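PDB 7C45: CCHC-type domain-containing protein from Trypanosoma brucei brucei, which binds RNA and probably trims guide RNAs as a metal-dependent 3'-5' exoribonuclease of the RNase D type. Local coordinates for residues V121-L135 and L202-E216. Sequence-based numbering, arbitrary orientation.
With nucleotides of chain B.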
loop_
_atom_site.group_PDB
_atom_site.type_symbol
_atom_site.label_atom_id
_atom_site.label_comp_id
_atom_site.label_asym_id
_atom_site.label_seq_id
_atom_site.Cartn_x
_atom_site.Cartn_y
_atom_site.Cartn_z
ATOM N N VAL A 121 1.310 -9.403 -8.790
ATOM C CA VAL A 121 0.958 -8.442 -7.750
ATOM C C VAL A 121 2.140 -8.309 -6.795
ATOM O O VAL A 121 2.829 -9.289 -6.506
ATOM C CB VAL A 121 -0.319 -8.874 -6.993
ATOM C CG1 VAL A 121 -0.644 -7.904 -5.856
ATOM C CG2 VAL A 121 -1.538 -8.930 -7.915
ATOM N N LEU A 122 2.378 -7.097 -6.315
ATOM C CA LEU A 122 3.404 -6.844 -5.308
ATOM C C LEU A 122 2.808 -5.928 -4.260
ATOM O O LEU A 122 2.393 -4.814 -4.582
ATOM C CB LEU A 122 4.643 -6.200 -5.933
ATOM C CG LEU A 122 5.776 -5.899 -4.954
ATOM C CD1 LEU A 122 6.279 -7.198 -4.394
ATOM C CD2 LEU A 122 6.908 -5.213 -5.733
ATOM N N ASP A 123 2.771 -6.389 -3.008
ATOM C CA ASP A 123 2.155 -5.649 -1.913
ATOM C C ASP A 123 3.267 -4.938 -1.153
ATOM O O ASP A 123 4.098 -5.579 -0.502
ATOM C CB ASP A 123 1.362 -6.598 -1.017
ATOM C CG ASP A 123 0.623 -5.887 0.100
ATOM O OD1 ASP A 123 1.029 -4.812 0.548
ATOM O OD2 ASP A 123 -0.400 -6.450 0.543
ATOM N N LEU A 124 3.308 -3.615 -1.259
ATOM C CA LEU A 124 4.440 -2.891 -0.687
ATOM C C LEU A 124 4.376 -2.845 0.837
ATOM O O LEU A 124 5.418 -2.718 1.500
ATOM C CB LEU A 124 4.506 -1.483 -1.265
ATOM C CG LEU A 124 4.836 -1.403 -2.755
ATOM C CD1 LEU A 124 5.027 0.066 -3.145
ATOM C CD2 LEU A 124 6.064 -2.252 -3.144
ATOM N N GLN A 125 3.181 -2.929 1.420
ATOM C CA GLN A 125 3.117 -3.055 2.875
ATOM C C GLN A 125 3.788 -4.338 3.322
ATOM O O GLN A 125 4.588 -4.338 4.269
ATOM C CB GLN A 125 1.668 -3.038 3.360
ATOM C CG GLN A 125 1.538 -2.976 4.874
ATOM C CD GLN A 125 0.107 -3.180 5.346
ATOM O OE1 GLN A 125 -0.510 -4.188 5.044
ATOM N NE2 GLN A 125 -0.430 -2.199 6.064
ATOM N N VAL A 126 3.474 -5.444 2.639
ATOM C CA VAL A 126 4.127 -6.726 2.908
ATOM C C VAL A 126 5.640 -6.614 2.696
ATOM O O VAL A 126 6.428 -7.143 3.494
ATOM C CB VAL A 126 3.508 -7.838 2.043
ATOM C CG1 VAL A 126 4.247 -9.139 2.216
ATOM C CG2 VAL A 126 2.037 -8.040 2.430
ATOM N N PHE A 127 6.061 -5.937 1.616
ATOM C CA PHE A 127 7.489 -5.695 1.376
ATOM C C PHE A 127 8.136 -5.058 2.603
ATOM O O PHE A 127 9.164 -5.536 3.107
ATOM C CB PHE A 127 7.675 -4.806 0.137
ATOM C CG PHE A 127 8.953 -5.082 -0.651
ATOM C CD1 PHE A 127 10.152 -5.276 -0.007
ATOM C CD2 PHE A 127 8.920 -5.167 -2.029
ATOM C CE1 PHE A 127 11.335 -5.522 -0.729
ATOM C CE2 PHE A 127 10.080 -5.435 -2.773
ATOM C CZ PHE A 127 11.288 -5.615 -2.109
ATOM N N PHE A 128 7.525 -3.996 3.118
ATOM C CA PHE A 128 8.098 -3.322 4.279
ATOM C C PHE A 128 8.116 -4.240 5.490
ATOM O O PHE A 128 9.110 -4.293 6.220
ATOM C CB PHE A 128 7.332 -2.041 4.593
ATOM C CG PHE A 128 7.981 -1.193 5.665
ATOM C CD1 PHE A 128 9.059 -0.377 5.355
ATOM C CD2 PHE A 128 7.526 -1.227 6.966
ATOM C CE1 PHE A 128 9.658 0.398 6.331
ATOM C CE2 PHE A 128 8.117 -0.445 7.946
ATOM C CZ PHE A 128 9.174 0.367 7.629
ATOM N N THR A 129 7.029 -4.988 5.716
ATOM C CA THR A 129 7.038 -5.945 6.821
ATOM C C THR A 129 8.132 -6.992 6.643
ATOM O O THR A 129 8.821 -7.334 7.606
ATOM C CB THR A 129 5.664 -6.603 6.961
ATOM O OG1 THR A 129 4.725 -5.592 7.308
ATOM C CG2 THR A 129 5.690 -7.660 8.064
ATOM N N ALA A 130 8.331 -7.491 5.413
ATOM C CA ALA A 130 9.326 -8.537 5.184
ATOM C C ALA A 130 10.720 -8.046 5.533
ATOM O O ALA A 130 11.551 -8.812 6.038
ATOM C CB ALA A 130 9.278 -9.001 3.725
ATOM N N ILE A 131 10.975 -6.768 5.285
ATOM C CA ILE A 131 12.249 -6.163 5.670
ATOM C C ILE A 131 12.388 -6.171 7.184
ATOM O O ILE A 131 13.419 -6.588 7.729
ATOM C CB ILE A 131 12.352 -4.741 5.094
ATOM C CG1 ILE A 131 12.479 -4.811 3.563
ATOM C CG2 ILE A 131 13.521 -3.952 5.720
ATOM C CD1 ILE A 131 12.357 -3.471 2.866
ATOM N N GLN A 132 11.346 -5.722 7.890
ATOM C CA GLN A 132 11.393 -5.761 9.353
ATOM C C GLN A 132 11.522 -7.177 9.878
ATOM O O GLN A 132 12.143 -7.390 10.924
ATOM C CB GLN A 132 10.145 -5.124 9.967
ATOM C CG GLN A 132 9.843 -3.788 9.383
ATOM C CD GLN A 132 11.059 -2.911 9.302
ATOM O OE1 GLN A 132 11.794 -2.731 10.283
ATOM N NE2 GLN A 132 11.294 -2.373 8.137
ATOM N N TRP A 133 10.913 -8.141 9.199
ATOM C CA TRP A 133 11.042 -9.531 9.601
ATOM C C TRP A 133 12.481 -10.010 9.453
ATOM O O TRP A 133 13.038 -10.608 10.379
ATOM C CB TRP A 133 10.103 -10.406 8.768
ATOM C CG TRP A 133 10.301 -11.860 9.011
ATOM C CD1 TRP A 133 10.961 -12.761 8.217
ATOM C CD2 TRP A 133 9.886 -12.569 10.167
ATOM N NE1 TRP A 133 10.943 -14.003 8.808
ATOM C CE2 TRP A 133 10.295 -13.909 10.001
ATOM C CE3 TRP A 133 9.192 -12.207 11.312
ATOM C CZ2 TRP A 133 10.030 -14.880 10.958
ATOM C CZ3 TRP A 133 8.928 -13.169 12.245
ATOM C CH2 TRP A 133 9.358 -14.487 12.074
ATOM N N LYS A 134 13.084 -9.793 8.278
ATOM C CA LYS A 134 14.448 -10.258 8.047
ATOM C C LYS A 134 15.433 -9.626 9.028
ATOM O O LYS A 134 16.359 -10.290 9.500
ATOM C CB LYS A 134 14.882 -9.954 6.612
ATOM C CG LYS A 134 16.311 -10.322 6.315
ATOM C CD LYS A 134 16.578 -10.310 4.836
ATOM C CE LYS A 134 17.984 -10.790 4.543
ATOM N NZ LYS A 134 18.003 -12.266 4.706
ATOM N N LEU A 135 15.254 -8.346 9.336
ATOM C CA LEU A 135 16.186 -7.652 10.214
ATOM C C LEU A 135 15.876 -7.848 11.698
ATOM O O LEU A 135 16.797 -7.828 12.509
ATOM C CB LEU A 135 16.191 -6.152 9.917
ATOM C CG LEU A 135 16.618 -5.748 8.513
ATOM C CD1 LEU A 135 16.458 -4.265 8.285
ATOM C CD2 LEU A 135 18.034 -6.187 8.249
ATOM N N LEU A 202 11.718 0.722 -2.963
ATOM C CA LEU A 202 11.716 -0.651 -2.484
ATOM C C LEU A 202 12.032 -1.668 -3.565
ATOM O O LEU A 202 12.583 -2.726 -3.256
ATOM C CB LEU A 202 10.354 -0.976 -1.855
ATOM C CG LEU A 202 10.055 -0.254 -0.532
ATOM C CD1 LEU A 202 8.596 -0.437 -0.060
ATOM C CD2 LEU A 202 11.035 -0.700 0.564
ATOM N N VAL A 203 11.707 -1.368 -4.818
ATOM C CA VAL A 203 11.811 -2.310 -5.924
ATOM C C VAL A 203 13.048 -1.968 -6.736
ATOM O O VAL A 203 13.293 -0.795 -7.049
ATOM C CB VAL A 203 10.545 -2.268 -6.798
ATOM C CG1 VAL A 203 10.580 -3.352 -7.855
ATOM C CG2 VAL A 203 9.330 -2.404 -5.933
ATOM N N GLY A 204 13.830 -2.990 -7.076
ATOM C CA GLY A 204 15.034 -2.774 -7.850
ATOM C C GLY A 204 16.082 -1.955 -7.141
ATOM O O GLY A 204 16.969 -1.402 -7.791
ATOM N N ASN A 205 15.993 -1.843 -5.819
ATOM C CA ASN A 205 17.001 -1.149 -5.028
ATOM C C ASN A 205 17.995 -2.193 -4.549
ATOM O O ASN A 205 17.674 -3.013 -3.684
ATOM C CB ASN A 205 16.374 -0.402 -3.854
ATOM C CG ASN A 205 17.389 0.405 -3.067
ATOM O OD1 ASN A 205 18.584 0.120 -3.091
ATOM N ND2 ASN A 205 16.916 1.408 -2.347
ATOM N N LYS A 206 19.203 -2.151 -5.112
ATOM C CA LYS A 206 20.211 -3.151 -4.790
ATOM C C LYS A 206 20.430 -3.281 -3.286
ATOM O O LYS A 206 20.711 -4.382 -2.799
ATOM C CB LYS A 206 21.524 -2.813 -5.506
ATOM N N ASP A 207 20.274 -2.193 -2.533
ATOM C CA ASP A 207 20.584 -2.192 -1.110
ATOM C C ASP A 207 19.375 -2.478 -0.207
ATOM O O ASP A 207 19.469 -2.281 1.009
ATOM C CB ASP A 207 21.227 -0.858 -0.734
ATOM C CG ASP A 207 22.506 -0.589 -1.522
ATOM O OD1 ASP A 207 22.416 -0.127 -2.678
ATOM O OD2 ASP A 207 23.605 -0.851 -0.990
ATOM N N VAL A 208 18.251 -2.934 -0.757
ATOM C CA VAL A 208 17.145 -3.422 0.075
ATOM C C VAL A 208 17.438 -4.892 0.350
ATOM O O VAL A 208 17.743 -5.623 -0.590
ATOM C CB VAL A 208 15.782 -3.208 -0.612
ATOM C CG1 VAL A 208 14.662 -3.995 0.080
ATOM C CG2 VAL A 208 15.437 -1.747 -0.596
ATOM N N PRO A 209 17.354 -5.366 1.593
ATOM C CA PRO A 209 17.851 -6.708 1.932
ATOM C C PRO A 209 16.885 -7.868 1.711
ATOM O O PRO A 209 17.224 -9.004 2.074
ATOM C CB PRO A 209 18.152 -6.557 3.423
ATOM C CG PRO A 209 17.130 -5.627 3.894
ATOM C CD PRO A 209 16.874 -4.654 2.785
ATOM N N VAL A 210 15.696 -7.624 1.166
ATOM C CA VAL A 210 14.767 -8.679 0.790
ATOM C C VAL A 210 14.579 -8.636 -0.720
ATOM O O VAL A 210 14.499 -7.554 -1.304
ATOM C CB VAL A 210 13.423 -8.517 1.526
ATOM C CG1 VAL A 210 12.466 -9.618 1.130
ATOM C CG2 VAL A 210 13.673 -8.556 3.028
ATOM N N ASP A 211 14.536 -9.815 -1.344
ATOM C CA ASP A 211 14.421 -9.934 -2.796
ATOM C C ASP A 211 12.998 -9.633 -3.254
ATOM O O ASP A 211 12.036 -10.113 -2.657
ATOM C CB ASP A 211 14.803 -11.354 -3.239
ATOM C CG ASP A 211 16.264 -11.698 -2.971
ATOM O OD1 ASP A 211 17.124 -10.828 -3.194
ATOM O OD2 ASP A 211 16.547 -12.849 -2.552
ATOM N N VAL A 212 12.863 -8.842 -4.324
ATOM C CA VAL A 212 11.529 -8.520 -4.818
ATOM C C VAL A 212 10.787 -9.781 -5.248
ATOM O O VAL A 212 9.576 -9.884 -5.058
ATOM C CB VAL A 212 11.617 -7.490 -5.956
ATOM C CG1 VAL A 212 12.417 -6.296 -5.505
ATOM C CG2 VAL A 212 12.284 -8.086 -7.139
ATOM N N VAL A 213 11.496 -10.768 -5.791
ATOM C CA VAL A 213 10.849 -12.001 -6.228
ATOM C C VAL A 213 10.223 -12.730 -5.038
ATOM O O VAL A 213 9.111 -13.273 -5.128
ATOM C CB VAL A 213 11.865 -12.898 -6.954
ATOM C CG1 VAL A 213 11.286 -14.254 -7.144
ATOM C CG2 VAL A 213 12.242 -12.313 -8.294
ATOM N N ALA A 214 10.929 -12.741 -3.902
ATOM C CA ALA A 214 10.386 -13.362 -2.702
ATOM C C ALA A 214 9.090 -12.689 -2.283
ATOM O O ALA A 214 8.115 -13.365 -1.936
ATOM C CB ALA A 214 11.389 -13.286 -1.558
ATOM N N VAL A 215 9.058 -11.362 -2.314
ATOM C CA VAL A 215 7.855 -10.655 -1.899
ATOM C C VAL A 215 6.748 -10.828 -2.938
ATOM O O VAL A 215 5.559 -10.862 -2.594
ATOM C CB VAL A 215 8.161 -9.177 -1.639
ATOM C CG1 VAL A 215 6.929 -8.470 -1.111
ATOM C CG2 VAL A 215 9.301 -9.042 -0.632
ATOM N N GLU A 216 7.114 -10.961 -4.208
ATOM C CA GLU A 216 6.098 -11.235 -5.223
ATOM C C GLU A 216 5.419 -12.565 -4.941
ATOM O O GLU A 216 4.191 -12.679 -5.038
ATOM C CB GLU A 216 6.724 -11.244 -6.626
ATOM C CG GLU A 216 7.000 -9.873 -7.223
ATOM C CD GLU A 216 7.645 -9.959 -8.615
ATOM O OE1 GLU A 216 8.354 -10.931 -8.880
ATOM O OE2 GLU A 216 7.392 -9.072 -9.443
ATOM P P U B 8 -2.959 0.473 12.214
ATOM O OP1 U B 8 -4.003 0.035 13.166
ATOM O OP2 U B 8 -1.559 0.550 12.700
ATOM O "O5'" U B 8 -3.106 -0.459 10.944
ATOM C "C5'" U B 8 -1.984 -0.810 10.160
ATOM C "C4'" U B 8 -2.410 -1.627 8.977
ATOM O "O4'" U B 8 -3.070 -2.831 9.429
ATOM C "C3'" U B 8 -3.414 -0.986 8.036
ATOM O "O3'" U B 8 -2.791 -0.101 7.129
ATOM C "C2'" U B 8 -4.049 -2.194 7.365
ATOM O "O2'" U B 8 -3.183 -2.728 6.364
ATOM C "C1'" U B 8 -4.085 -3.188 8.526
ATOM N N1 U B 8 -5.363 -3.162 9.278
ATOM C C2 U B 8 -6.416 -3.865 8.757
ATOM O O2 U B 8 -6.340 -4.446 7.694
ATOM N N3 U B 8 -7.566 -3.825 9.519
ATOM C C4 U B 8 -7.694 -3.179 10.739
ATOM O O4 U B 8 -8.769 -3.217 11.346
ATOM C C5 U B 8 -6.531 -2.498 11.214
ATOM C C6 U B 8 -5.419 -2.518 10.480
HETATM O O HOH W 1 2.902 -12.012 -7.742
#
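F127 puts its ring between L202, at the end of helix 182-202, and V215 of helix 212-226, where helix 124-136 of the RNase H-like exonuclease fold, entered directly from edge strand 121-123, meets the 202-216 segment. V215 CG2 sits over the centre of one ring face, a CH-pi contact 3.9 Å from the centroid and 8° off the normal; L202 CB lies over the opposite face. V212 CG1 lies at the edge, in the ring plane, 3.6 Å from F127 CZ. L122 extends the tight zone: with CG anti to the backbone N (chi1 -180°), the side chain's CD1 meets V215 CG1 at 3.6 Å and its CD2 touches V203 CG2. I131 CD1 packs on V208 CG1 and L202 CD2. The N-to-C directions of 124-135 and 212-216 differ by 120°. Towards solvent the packing thins: L135 only grazes P209, and the K134 chain lies against the carbonyl oxygen of P209. On the helix side turned away from this core, Q125 NE2 donates to O2' of U8 of chain B (2.8 Å), a direct contact between this helix and the RNA. At the strand end, E216 forms a salt bridge with R97, and one water donates to both V121 O (3.0 Å) and E216 O (3.1 Å).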